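Local structure of peptidyl tryptophan dihydroxylase (Pseudomonas putida, 7CTQ) at residues A16-A21 / V57-A62; F40-G45 / H240-T245; F87-Q92 / N273-S278. The protein uses bound FAD to dihydroxylate a peptidyl tryptophan, a step essential for making the tryptophylquinone cofactor of quinohemoprotein amine dehydrogenase. All blocks are in the same frame, centred on the assembly; numbering follows the deposited sequence.

In the fold
Six segments gather round one FAD. After strand 8-11 the chain enters helix 15-27, which carries A16-A21. Interaction 1 closes its loop at V57-A62, just past helix 48-56. Within that loop lies F40-G45, whose partner H240-T245 comes far later, so interaction 2 crosses interaction 1. Interaction 3 opens at F87-Q92, after interaction 1 has closed, and ends at N273-S278, crossing interaction 2 in turn. Interaction 1 ties the dinucleotide-binding helix to the loop after helix 48-56, interaction 2 joins the loop leading into strand 43-46 to strand 238-243, and interaction 3 joins strand 87-90 to helix 274-282. Interactions 2 and 3 meet directly, because strands 43-46 and 87-90 pair antiparallel.

Interaction 1. Residues A16-A21 / V57-A62. With FAD (flavin-adenine dinucleotide), chain C.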
loop_
_atom_site.group_PDB
_atom_site.type_symbol
_atom_site.label_atom_id
_atom_site.label_comp_id
_atom_site.label_asym_id
_atom_site.label_seq_id
_atom_site.Cartn_x
_atom_site.Cartn_y
_atom_site.Cartn_z
ATOM N N ALA A 16 8.098 2.406 0.051
ATOM C CA ALA A 16 7.431 3.675 -0.211
ATOM C C ALA A 16 8.404 4.851 -0.151
ATOM O O ALA A 16 8.407 5.715 -1.041
ATOM C CB ALA A 16 6.283 3.866 0.782
ATOM N N GLY A 17 9.213 4.927 0.907
ATOM C CA GLY A 17 10.206 5.991 0.980
ATOM C C GLY A 17 11.194 5.929 -0.167
ATOM O O GLY A 17 11.507 6.954 -0.791
ATOM N N ALA A 18 11.677 4.721 -0.482
ATOM C CA ALA A 18 12.609 4.551 -1.596
ATOM C C ALA A 18 11.983 5.009 -2.907
ATOM O O ALA A 18 12.597 5.766 -3.673
ATOM C CB ALA A 18 13.046 3.092 -1.692
ATOM N N ALA A 19 10.755 4.552 -3.179
ATOM C CA ALA A 19 10.043 4.949 -4.387
ATOM C C ALA A 19 9.945 6.463 -4.501
ATOM O O ALA A 19 10.275 7.043 -5.540
ATOM C CB ALA A 19 8.649 4.314 -4.388
ATOM N N THR A 20 9.512 7.125 -3.427
ATOM C CA THR A 20 9.327 8.572 -3.459
ATOM C C THR A 20 10.644 9.293 -3.723
ATOM O O THR A 20 10.715 10.208 -4.558
ATOM C CB THR A 20 8.706 9.039 -2.137
ATOM O OG1 THR A 20 7.450 8.374 -1.944
ATOM C CG2 THR A 20 8.502 10.546 -2.130
ATOM N N ALA A 21 11.699 8.884 -3.016
ATOM C CA ALA A 21 13.032 9.455 -3.204
ATOM C C ALA A 21 13.466 9.418 -4.667
ATOM O O ALA A 21 13.935 10.425 -5.218
ATOM C CB ALA A 21 14.037 8.700 -2.331
ATOM N N VAL A 57 9.363 1.106 -10.578
ATOM C CA VAL A 57 9.719 2.235 -9.727
ATOM C C VAL A 57 11.225 2.437 -9.626
ATOM O O VAL A 57 11.676 3.493 -9.165
ATOM C CB VAL A 57 9.120 2.060 -8.323
ATOM C CG1 VAL A 57 9.067 3.386 -7.626
ATOM C CG2 VAL A 57 7.730 1.484 -8.416
ATOM N N GLY A 58 12.021 1.461 -10.037
ATOM C CA GLY A 58 13.457 1.583 -9.955
ATOM C C GLY A 58 14.099 0.933 -8.751
ATOM O O GLY A 58 15.235 1.284 -8.417
ATOM N N LEU A 59 13.410 0.005 -8.088
ATOM C CA LEU A 59 13.979 -0.774 -6.994
ATOM C C LEU A 59 14.253 -2.218 -7.395
ATOM O O LEU A 59 14.496 -3.059 -6.523
ATOM C CB LEU A 59 13.049 -0.741 -5.774
ATOM C CG LEU A 59 12.502 0.626 -5.357
ATOM C CD1 LEU A 59 11.500 0.489 -4.215
ATOM C CD2 LEU A 59 13.636 1.556 -4.966
ATOM N N GLY A 60 14.220 -2.527 -8.692
ATOM C CA GLY A 60 14.381 -3.899 -9.143
ATOM C C GLY A 60 15.761 -4.485 -8.918
ATOM O O GLY A 60 15.920 -5.705 -8.991
ATOM N N GLY A 61 16.769 -3.649 -8.668
ATOM C CA GLY A 61 18.081 -4.186 -8.337
ATOM C C GLY A 61 18.100 -4.825 -6.962
ATOM O O GLY A 61 18.680 -5.898 -6.769
ATOM N N ALA A 62 17.457 -4.178 -5.998
ATOM C CA ALA A 62 17.231 -4.614 -4.633
ATOM C C ALA A 62 16.365 -5.842 -4.548
ATOM O O ALA A 62 15.938 -6.210 -3.449
ATOM C CB ALA A 62 16.585 -3.476 -3.841
HETATM P PA FAD C . 8.161 -0.210 5.587
HETATM O O1A FAD C . 8.412 -1.234 4.551
HETATM O O2A FAD C . 7.722 -0.796 6.921
HETATM O O5B FAD C . 9.407 0.729 5.679
HETATM C C5B FAD C . 9.642 1.556 6.835
HETATM C C4B FAD C . 11.136 1.692 6.967
HETATM O O4B FAD C . 11.433 2.696 7.965
HETATM C C3B FAD C . 11.885 0.424 7.390
HETATM O O3B FAD C . 13.124 0.329 6.691
HETATM C C2B FAD C . 12.067 0.620 8.901
HETATM O O2B FAD C . 13.233 -0.021 9.417
HETATM C C1B FAD C . 12.251 2.135 8.970
HETATM N N9A FAD C . 11.946 2.779 10.240
HETATM C C8A FAD C . 10.945 2.504 11.128
HETATM N N7A FAD C . 10.926 3.276 12.187
HETATM C C5A FAD C . 12.020 4.100 11.994
HETATM C C6A FAD C . 12.580 5.137 12.767
HETATM N N6A FAD C . 12.089 5.539 13.939
HETATM N N1A FAD C . 13.681 5.772 12.285
HETATM C C2A FAD C . 14.181 5.378 11.111
HETATM N N3A FAD C . 13.735 4.410 10.301
HETATM C C4A FAD C . 12.649 3.809 10.797
HETATM N N1 FAD C . 3.169 -7.017 1.846
HETATM C C2 FAD C . 3.361 -7.867 0.793
HETATM O O2 FAD C . 3.584 -7.450 -0.345
HETATM N N3 FAD C . 3.319 -9.230 0.997
HETATM C C4 FAD C . 3.096 -9.865 2.202
HETATM O O4 FAD C . 3.093 -11.092 2.263
HETATM C C4X FAD C . 2.891 -8.958 3.315
HETATM N N5 FAD C . 2.665 -9.475 4.494
HETATM C C5X FAD C . 2.468 -8.610 5.558
HETATM C C6 FAD C . 2.218 -9.145 6.822
HETATM C C7 FAD C . 1.997 -8.318 7.919
HETATM C C7M FAD C . 1.734 -8.929 9.270
HETATM C C8 FAD C . 2.021 -6.924 7.751
HETATM C C8M FAD C . 1.795 -6.001 8.919
HETATM C C9 FAD C . 2.275 -6.387 6.494
HETATM C C9A FAD C . 2.490 -7.216 5.399
HETATM N N10 FAD C . 2.755 -6.700 4.114
HETATM C C10 FAD C . 2.944 -7.547 3.040
HETATM C "C1'" FAD C . 2.745 -5.254 3.883
HETATM C "C2'" FAD C . 4.123 -4.639 3.704
HETATM O "O2'" FAD C . 5.007 -5.023 4.757
HETATM C "C3'" FAD C . 3.966 -3.120 3.690
HETATM O "O3'" FAD C . 2.892 -2.806 2.811
HETATM C "C4'" FAD C . 5.191 -2.329 3.243
HETATM O "O4'" FAD C . 6.391 -2.866 3.806
HETATM C "C5'" FAD C . 5.049 -0.870 3.606
HETATM O "O5'" FAD C . 6.122 -0.140 2.995
HETATM P P FAD C . 6.659 1.179 3.627
HETATM O O1P FAD C . 5.479 2.163 3.675
HETATM O O2P FAD C . 7.887 1.640 2.924
HETATM O O3P FAD C . 6.993 0.758 5.121
#
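A19 and V57 meet where helix 15-27 comes closest to the loop that follows helix 48-56: the methyl CB of A19 lies 3.4 Å from V57 CG1, tight for two carbons. V57 holds CG1 anti to its backbone N (chi1 -160°), which aims that branch at the alanine. Beside this pair stands L59. Its CB starts toward the helix, CG carries the fork onward, and the two methyls do the touching. CD2 comes to 3.7 Å from A18 CB, while CD1 lies 3.9 Å from the same A18 CB and approaches the backbone N of A19. Alanines suit this flank of the helix, since each offers one methyl and lets the branched chains come in close; L59 also reaches L98 of helix 91-104. Between V57 and L59 the chain turns at G58, the C-prime residue of a Schellman motif, whose positive phi would jam a CB against the carbonyl O of V57. On the helix, A16 O accepts from T20 N and T20 OG1, each at 3.0 Å and from opposite faces of the carbonyl plane, which satisfies the buried hydroxyl. A16 N donates to FAD O2P at 3.0 Å, 160° at the hydrogen. A glycine-rich turn running into a helix with a backbone amide near its start on the pyrophosphate, G17 probably the last glycine of GxGxxG, is the hallmark of a Rossmann-type FAD-binding domain.

Interaction 2. Residues F40-G45 / H240-T245; sequences FAAVEG and HARSST. With FAD (flavin-adenine dinucleotide), chain C.
F40 drives the edge of its ring against the guanidinium of R242. The leading atom CZ stands over one face of that group, modelled 3.1 Å from R242 NE, though the phenyl is poorly ordered and this short distance is doubtful. The two planes are turned 56° apart, so the ring offers its rim and not its pi face to the cation. CG of F40 sits between the backbone N and the carbonyl carbon (chi1 70°), which swings the ring toward R242. CB of F40 lies over a face of the H240 imidazole, 4.1 Å from CE1. The F40 and H240 rings are near parallel but barely overlap; H240 NE2 is held by E238. R242 bends at its second and third torsions, which turns its flat end across the flavin. C7M of FAD lies against the face opposite F40 CZ, offset toward the rim, and R242 NH1 approaches FAD C7 to 3.2 Å. The contact thus brings the loop leading into strand 43-46 and strand 238-243 together at the dimethylbenzene end of the isoalloxazine, in a protein whose sequence partly resembles the flavin-dependent tryptophan halogenases. E44 runs over the face of the ring system, with CG 3.4 Å from FAD C4X, and its OE1 accepts from FAD O2' at 2.8 Å. G45 uses its backbone alone: its O accepts a hydrogen bond from FAD N3 at 2.8 Å (163°), while its N donates to FAD O4 along a more bent path.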
loop_
_atom_site.group_PDB
_atom_site.type_symbol
_atom_site.label_atom_id
_atom_site.label_comp_id
_atom_site.label_asym_id
_atom_site.label_seq_id
_atom_site.Cartn_x
_atom_site.Cartn_y
_atom_site.Cartn_z
ATOM N N PHE A 40 13.386 -7.291 12.509
ATOM C CA PHE A 40 13.272 -8.737 12.648
ATOM C C PHE A 40 13.172 -9.413 11.279
ATOM O O PHE A 40 12.819 -8.801 10.266
ATOM C CB PHE A 40 12.060 -9.111 13.511
ATOM C CG PHE A 40 10.734 -8.837 12.858
ATOM C CD1 PHE A 40 10.144 -7.583 12.953
ATOM C CD2 PHE A 40 10.071 -9.831 12.155
ATOM C CE1 PHE A 40 8.920 -7.323 12.354
ATOM C CE2 PHE A 40 8.851 -9.572 11.552
ATOM C CZ PHE A 40 8.275 -8.321 11.653
ATOM N N ALA A 41 13.505 -10.700 11.265
ATOM C CA ALA A 41 13.428 -11.505 10.051
ATOM C C ALA A 41 11.967 -11.658 9.643
ATOM O O ALA A 41 11.192 -12.330 10.329
ATOM C CB ALA A 41 14.081 -12.863 10.288
ATOM N N ALA A 42 11.581 -11.023 8.540
ATOM C CA ALA A 42 10.240 -11.168 7.995
ATOM C C ALA A 42 10.347 -11.550 6.531
ATOM O O ALA A 42 11.095 -10.917 5.781
ATOM C CB ALA A 42 9.435 -9.876 8.143
ATOM N N VAL A 43 9.616 -12.583 6.122
ATOM C CA VAL A 43 9.506 -12.932 4.713
ATOM C C VAL A 43 8.041 -12.872 4.314
ATOM O O VAL A 43 7.163 -13.357 5.039
ATOM C CB VAL A 43 10.127 -14.304 4.386
ATOM C CG1 VAL A 43 11.508 -14.398 5.007
ATOM C CG2 VAL A 43 9.219 -15.465 4.806
ATOM N N GLU A 44 7.787 -12.258 3.168
ATOM C CA GLU A 44 6.452 -11.962 2.698
ATOM C C GLU A 44 6.218 -12.669 1.376
ATOM O O GLU A 44 7.162 -13.019 0.663
ATOM C CB GLU A 44 6.266 -10.451 2.540
ATOM C CG GLU A 44 6.126 -9.721 3.865
ATOM C CD GLU A 44 6.404 -8.237 3.763
ATOM O OE1 GLU A 44 6.213 -7.529 4.778
ATOM O OE2 GLU A 44 6.821 -7.774 2.679
ATOM N N GLY A 45 4.944 -12.896 1.065
ATOM C CA GLY A 45 4.560 -13.417 -0.232
ATOM C C GLY A 45 4.377 -12.275 -1.214
ATOM O O GLY A 45 3.695 -11.291 -0.914
ATOM N N HIS A 240 6.569 -12.756 17.933
ATOM C CA HIS A 240 6.366 -11.334 17.677
ATOM C C HIS A 240 4.896 -11.080 17.388
ATOM O O HIS A 240 4.213 -11.916 16.783
ATOM C CB HIS A 240 7.190 -10.823 16.490
ATOM C CG HIS A 240 8.658 -11.090 16.594
ATOM N ND1 HIS A 240 9.545 -10.180 17.128
ATOM C CD2 HIS A 240 9.401 -12.156 16.209
ATOM C CE1 HIS A 240 10.769 -10.675 17.074
ATOM N NE2 HIS A 240 10.709 -11.872 16.518
ATOM N N ALA A 241 4.413 -9.916 17.816
ATOM C CA ALA A 241 3.031 -9.517 17.599
ATOM C C ALA A 241 3.015 -8.203 16.821
ATOM O O ALA A 241 3.686 -7.240 17.205
ATOM C CB ALA A 241 2.292 -9.396 18.935
ATOM N N ARG A 242 2.273 -8.181 15.711
ATOM C CA ARG A 242 2.185 -7.028 14.818
ATOM C C ARG A 242 0.737 -6.579 14.731
ATOM O O ARG A 242 -0.152 -7.399 14.465
ATOM C CB ARG A 242 2.685 -7.359 13.405
ATOM C CG ARG A 242 4.158 -7.736 13.306
ATOM C CD ARG A 242 4.786 -7.323 11.955
ATOM N NE ARG A 242 5.226 -8.488 11.183
ATOM C CZ ARG A 242 5.210 -8.579 9.851
ATOM N NH1 ARG A 242 4.826 -7.548 9.096
ATOM N NH2 ARG A 242 5.625 -9.694 9.261
ATOM N N SER A 243 0.500 -5.287 14.927
ATOM C CA SER A 243 -0.796 -4.735 14.556
ATOM C C SER A 243 -0.932 -4.790 13.040
ATOM O O SER A 243 -0.068 -4.288 12.312
ATOM C CB SER A 243 -0.949 -3.306 15.061
ATOM O OG SER A 243 -2.197 -2.758 14.631
ATOM N N SER A 244 -1.991 -5.444 12.562
ATOM C CA SER A 244 -2.260 -5.541 11.132
ATOM C C SER A 244 -3.624 -4.954 10.785
ATOM O O SER A 244 -4.214 -5.314 9.761
ATOM C CB SER A 244 -2.158 -6.991 10.669
ATOM O OG SER A 244 -3.054 -7.794 11.409
ATOM N N THR A 245 -4.142 -4.092 11.656
ATOM C CA THR A 245 -5.423 -3.426 11.444
ATOM C C THR A 245 -5.377 -2.540 10.197
ATOM O O THR A 245 -4.370 -1.874 9.921
ATOM C CB THR A 245 -5.755 -2.575 12.678
ATOM O OG1 THR A 245 -5.827 -3.408 13.851
ATOM C CG2 THR A 245 -7.061 -1.809 12.487
HETATM P PA FAD C . 8.161 -0.210 5.587
HETATM O O1A FAD C . 8.412 -1.234 4.551
HETATM O O2A FAD C . 7.722 -0.796 6.921
HETATM O O5B FAD C . 9.407 0.729 5.679
HETATM C C5B FAD C . 9.642 1.556 6.835
HETATM C C4B FAD C . 11.136 1.692 6.967
HETATM O O4B FAD C . 11.433 2.696 7.965
HETATM C C3B FAD C . 11.885 0.424 7.390
HETATM O O3B FAD C . 13.124 0.329 6.691
HETATM C C2B FAD C . 12.067 0.620 8.901
HETATM O O2B FAD C . 13.233 -0.021 9.417
HETATM C C1B FAD C . 12.251 2.135 8.970
HETATM N N9A FAD C . 11.946 2.779 10.240
HETATM C C8A FAD C . 10.945 2.504 11.128
HETATM N N7A FAD C . 10.926 3.276 12.187
HETATM C C5A FAD C . 12.020 4.100 11.994
HETATM C C6A FAD C . 12.580 5.137 12.767
HETATM N N6A FAD C . 12.089 5.539 13.939
HETATM N N1A FAD C . 13.681 5.772 12.285
HETATM C C2A FAD C . 14.181 5.378 11.111
HETATM N N3A FAD C . 13.735 4.410 10.301
HETATM C C4A FAD C . 12.649 3.809 10.797
HETATM N N1 FAD C . 3.169 -7.017 1.846
HETATM C C2 FAD C . 3.361 -7.867 0.793
HETATM O O2 FAD C . 3.584 -7.450 -0.345
HETATM N N3 FAD C . 3.319 -9.230 0.997
HETATM C C4 FAD C . 3.096 -9.865 2.202
HETATM O O4 FAD C . 3.093 -11.092 2.263
HETATM C C4X FAD C . 2.891 -8.958 3.315
HETATM N N5 FAD C . 2.665 -9.475 4.494
HETATM C C5X FAD C . 2.468 -8.610 5.558
HETATM C C6 FAD C . 2.218 -9.145 6.822
HETATM C C7 FAD C . 1.997 -8.318 7.919
HETATM C C7M FAD C . 1.734 -8.929 9.270
HETATM C C8 FAD C . 2.021 -6.924 7.751
HETATM C C8M FAD C . 1.795 -6.001 8.919
HETATM C C9 FAD C . 2.275 -6.387 6.494
HETATM C C9A FAD C . 2.490 -7.216 5.399
HETATM N N10 FAD C . 2.755 -6.700 4.114
HETATM C C10 FAD C . 2.944 -7.547 3.040
HETATM C "C1'" FAD C . 2.745 -5.254 3.883
HETATM C "C2'" FAD C . 4.123 -4.639 3.704
HETATM O "O2'" FAD C . 5.007 -5.023 4.757
HETATM C "C3'" FAD C . 3.966 -3.120 3.690
HETATM O "O3'" FAD C . 2.892 -2.806 2.811
HETATM C "C4'" FAD C . 5.191 -2.329 3.243
HETATM O "O4'" FAD C . 6.391 -2.866 3.806
HETATM C "C5'" FAD C . 5.049 -0.870 3.606
HETATM O "O5'" FAD C . 6.122 -0.140 2.995
HETATM P P FAD C . 6.659 1.179 3.627
HETATM O O1P FAD C . 5.479 2.163 3.675
HETATM O O2P FAD C . 7.887 1.640 2.924
HETATM O O3P FAD C . 6.993 0.758 5.121
#

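Interaction 3. Residues F87-Q92 / N273-S278; sequences FLLDRQ and NGIFQS. With FAD (flavin-adenine dinucleotide), chain C.
L89 and I275 touch through their ends, CD2 of the leucine 3.5 Å from CD1 of the isoleucine, a close fit for two methyls. The same CD1 lies 4.1 Å from R91 NH1 and 3.6 Å from FAD O2, so the isoleucine fills the space between strand 87-90 and the flavin with apolar bulk while its backbone does the polar work. I275 N donates to FAD O2 at 2.9 Å, almost straight (172°). The start of helix 274-282 thus faces the C2 carbonyl of the isoalloxazine, as in related flavoprotein monooxygenases, where a helix end at this position probably helps stabilise negative charge on the reduced flavin. G274 comes just before I275, where any CB would run into FAD C1'. R91 grips the other part of the cofactor: NH1 donates to the ribityl O4' at 2.9 Å, and NH2 to the pyrophosphate O1A at 2.9 Å, O1A lying in the guanidinium plane at its edge. Bends at the second and third torsions (-57° and -56°) fold this long chain back to the cofactor. In the next shell, E44 and D95 form salt bridges with the R91 guanidinium and fix its rotation. With an alanine here, O4' and O1A would lose these two donors, and the carboxylates of E44 and D95 would probably be left without their mate. Farther out, D90 caps helix 91-104: its OD1 accepts from Q92 N at 3.0 Å, met from above the carboxylate plane, while OD2 makes a salt bridge with R193 and accepts a hydrogen bond from R93 N. Backbone bonds from L89 to E44 and from R91 to A42 hold this corner on strand 43-46 and the residue before it, and V50 of helix 48-56 backs I275.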
loop_
_atom_site.group_PDB
_atom_site.type_symbol
_atom_site.label_atom_id
_atom_site.label_comp_id
_atom_site.label_asym_id
_atom_site.label_seq_id
_atom_site.Cartn_x
_atom_site.Cartn_y
_atom_site.Cartn_z
ATOM N N PHE A 87 6.375 -15.864 -5.378
ATOM C CA PHE A 87 7.711 -15.886 -4.812
ATOM C C PHE A 87 7.636 -15.586 -3.320
ATOM O O PHE A 87 6.557 -15.384 -2.750
ATOM C CB PHE A 87 8.614 -14.878 -5.538
ATOM C CG PHE A 87 8.740 -15.122 -7.023
ATOM C CD1 PHE A 87 9.941 -15.548 -7.571
ATOM C CD2 PHE A 87 7.659 -14.919 -7.873
ATOM C CE1 PHE A 87 10.056 -15.775 -8.931
ATOM C CE2 PHE A 87 7.768 -15.147 -9.230
ATOM C CZ PHE A 87 8.968 -15.574 -9.760
ATOM N N LEU A 88 8.802 -15.577 -2.683
ATOM C CA LEU A 88 8.941 -15.146 -1.304
ATOM C C LEU A 88 9.957 -14.023 -1.272
ATOM O O LEU A 88 10.961 -14.066 -1.986
ATOM C CB LEU A 88 9.392 -16.288 -0.375
ATOM C CG LEU A 88 8.909 -17.714 -0.652
ATOM C CD1 LEU A 88 9.484 -18.671 0.385
ATOM C CD2 LEU A 88 7.388 -17.816 -0.695
ATOM N N LEU A 89 9.691 -13.008 -0.463
ATOM C CA LEU A 89 10.572 -11.853 -0.371
ATOM C C LEU A 89 11.137 -11.788 1.036
ATOM O O LEU A 89 10.379 -11.701 2.005
ATOM C CB LEU A 89 9.835 -10.558 -0.709
ATOM C CG LEU A 89 10.777 -9.361 -0.619
ATOM C CD1 LEU A 89 11.675 -9.291 -1.848
ATOM C CD2 LEU A 89 10.001 -8.081 -0.431
ATOM N N ASP A 90 12.457 -11.823 1.153
ATOM C CA ASP A 90 13.087 -11.735 2.462
ATOM C C ASP A 90 13.375 -10.262 2.730
ATOM O O ASP A 90 14.278 -9.672 2.125
ATOM C CB ASP A 90 14.337 -12.610 2.524
ATOM C CG ASP A 90 15.317 -12.151 3.583
ATOM O OD1 ASP A 90 14.882 -11.711 4.668
ATOM O OD2 ASP A 90 16.524 -12.238 3.337
ATOM N N ARG A 91 12.581 -9.670 3.629
ATOM C CA ARG A 91 12.672 -8.244 3.913
ATOM C C ARG A 91 14.025 -7.848 4.476
ATOM O O ARG A 91 14.422 -6.685 4.338
ATOM C CB ARG A 91 11.559 -7.839 4.880
ATOM C CG ARG A 91 10.165 -7.977 4.284
ATOM C CD ARG A 91 10.050 -7.159 3.011
ATOM N NE ARG A 91 10.387 -5.758 3.240
ATOM C CZ ARG A 91 9.487 -4.810 3.486
ATOM N NH1 ARG A 91 8.198 -5.120 3.525
ATOM N NH2 ARG A 91 9.873 -3.555 3.690
ATOM N N GLN A 92 14.740 -8.781 5.109
ATOM C CA GLN A 92 16.113 -8.509 5.524
ATOM C C GLN A 92 16.982 -8.171 4.318
ATOM O O GLN A 92 17.579 -7.088 4.248
ATOM C CB GLN A 92 16.685 -9.710 6.282
ATOM C CG GLN A 92 15.749 -10.324 7.315
ATOM C CD GLN A 92 16.218 -11.697 7.778
ATOM O OE1 GLN A 92 15.559 -12.709 7.528
ATOM N NE2 GLN A 92 17.364 -11.735 8.451
ATOM N N ASN A 273 -0.326 -8.502 -1.271
ATOM C CA ASN A 273 -0.034 -7.441 -2.225
ATOM C C ASN A 273 0.304 -6.127 -1.539
ATOM O O ASN A 273 0.224 -5.073 -2.176
ATOM C CB ASN A 273 -1.222 -7.228 -3.160
ATOM C CG ASN A 273 -1.057 -7.945 -4.474
ATOM O OD1 ASN A 273 -0.692 -7.336 -5.480
ATOM N ND2 ASN A 273 -1.324 -9.251 -4.479
ATOM N N GLY A 274 0.700 -6.163 -0.263
ATOM C CA GLY A 274 0.876 -4.928 0.486
ATOM C C GLY A 274 1.949 -4.023 -0.089
ATOM O O GLY A 274 1.779 -2.800 -0.149
ATOM N N ILE A 275 3.068 -4.607 -0.527
ATOM C CA ILE A 275 4.156 -3.790 -1.057
ATOM C C ILE A 275 3.687 -3.015 -2.285
ATOM O O ILE A 275 4.008 -1.828 -2.452
ATOM C CB ILE A 275 5.388 -4.664 -1.363
ATOM C CG1 ILE A 275 6.076 -5.079 -0.052
ATOM C CG2 ILE A 275 6.358 -3.907 -2.222
ATOM C CD1 ILE A 275 7.023 -6.267 -0.190
ATOM N N PHE A 276 2.903 -3.665 -3.144
ATOM C CA PHE A 276 2.356 -2.985 -4.314
ATOM C C PHE A 276 1.427 -1.852 -3.900
ATOM O O PHE A 276 1.462 -0.759 -4.483
ATOM C CB PHE A 276 1.614 -3.990 -5.196
ATOM C CG PHE A 276 0.919 -3.368 -6.377
ATOM C CD1 PHE A 276 1.556 -3.281 -7.604
ATOM C CD2 PHE A 276 -0.380 -2.873 -6.264
ATOM C CE1 PHE A 276 0.915 -2.707 -8.700
ATOM C CE2 PHE A 276 -1.025 -2.303 -7.352
ATOM C CZ PHE A 276 -0.378 -2.217 -8.570
ATOM N N GLN A 277 0.569 -2.111 -2.915
ATOM C CA GLN A 277 -0.369 -1.103 -2.441
ATOM C C GLN A 277 0.359 0.076 -1.807
ATOM O O GLN A 277 -0.075 1.228 -1.942
ATOM C CB GLN A 277 -1.341 -1.755 -1.473
ATOM C CG GLN A 277 -2.130 -2.855 -2.150
ATOM C CD GLN A 277 -2.929 -3.675 -1.184
ATOM O OE1 GLN A 277 -2.751 -3.560 0.022
ATOM N NE2 GLN A 277 -3.816 -4.512 -1.703
ATOM N N SER A 278 1.481 -0.188 -1.130
ATOM C CA SER A 278 2.279 0.900 -0.577
ATOM C C SER A 278 2.960 1.697 -1.678
ATOM O O SER A 278 3.076 2.925 -1.583
ATOM C CB SER A 278 3.304 0.342 0.409
ATOM O OG SER A 278 2.799 -0.832 1.023
HETATM P PA FAD C . 8.161 -0.210 5.587
HETATM O O1A FAD C . 8.412 -1.234 4.551
HETATM O O2A FAD C . 7.722 -0.796 6.921
HETATM O O5B FAD C . 9.407 0.729 5.679
HETATM C C5B FAD C . 9.642 1.556 6.835
HETATM C C4B FAD C . 11.136 1.692 6.967
HETATM O O4B FAD C . 11.433 2.696 7.965
HETATM C C3B FAD C . 11.885 0.424 7.390
HETATM O O3B FAD C . 13.124 0.329 6.691
HETATM C C2B FAD C . 12.067 0.620 8.901
HETATM O O2B FAD C . 13.233 -0.021 9.417
HETATM C C1B FAD C . 12.251 2.135 8.970
HETATM N N9A FAD C . 11.946 2.779 10.240
HETATM C C8A FAD C . 10.945 2.504 11.128
HETATM N N7A FAD C . 10.926 3.276 12.187
HETATM C C5A FAD C . 12.020 4.100 11.994
HETATM C C6A FAD C . 12.580 5.137 12.767
HETATM N N6A FAD C . 12.089 5.539 13.939
HETATM N N1A FAD C . 13.681 5.772 12.285
HETATM C C2A FAD C . 14.181 5.378 11.111
HETATM N N3A FAD C . 13.735 4.410 10.301
HETATM C C4A FAD C . 12.649 3.809 10.797
HETATM N N1 FAD C . 3.169 -7.017 1.846
HETATM C C2 FAD C . 3.361 -7.867 0.793
HETATM O O2 FAD C . 3.584 -7.450 -0.345
HETATM N N3 FAD C . 3.319 -9.230 0.997
HETATM C C4 FAD C . 3.096 -9.865 2.202
HETATM O O4 FAD C . 3.093 -11.092 2.263
HETATM C C4X FAD C . 2.891 -8.958 3.315
HETATM N N5 FAD C . 2.665 -9.475 4.494
HETATM C C5X FAD C . 2.468 -8.610 5.558
HETATM C C6 FAD C . 2.218 -9.145 6.822
HETATM C C7 FAD C . 1.997 -8.318 7.919
HETATM C C7M FAD C . 1.734 -8.929 9.270
HETATM C C8 FAD C . 2.021 -6.924 7.751
HETATM C C8M FAD C . 1.795 -6.001 8.919
HETATM C C9 FAD C . 2.275 -6.387 6.494
HETATM C C9A FAD C . 2.490 -7.216 5.399
HETATM N N10 FAD C . 2.755 -6.700 4.114
HETATM C C10 FAD C . 2.944 -7.547 3.040
HETATM C "C1'" FAD C . 2.745 -5.254 3.883
HETATM C "C2'" FAD C . 4.123 -4.639 3.704
HETATM O "O2'" FAD C . 5.007 -5.023 4.757
HETATM C "C3'" FAD C . 3.966 -3.120 3.690
HETATM O "O3'" FAD C . 2.892 -2.806 2.811
HETATM C "C4'" FAD C . 5.191 -2.329 3.243
HETATM O "O4'" FAD C . 6.391 -2.866 3.806
HETATM C "C5'" FAD C . 5.049 -0.870 3.606
HETATM O "O5'" FAD C . 6.122 -0.140 2.995
HETATM P P FAD C . 6.659 1.179 3.627
HETATM O O1P FAD C . 5.479 2.163 3.675
HETATM O O2P FAD C . 7.887 1.640 2.924
HETATM O O3P FAD C . 6.993 0.758 5.121
#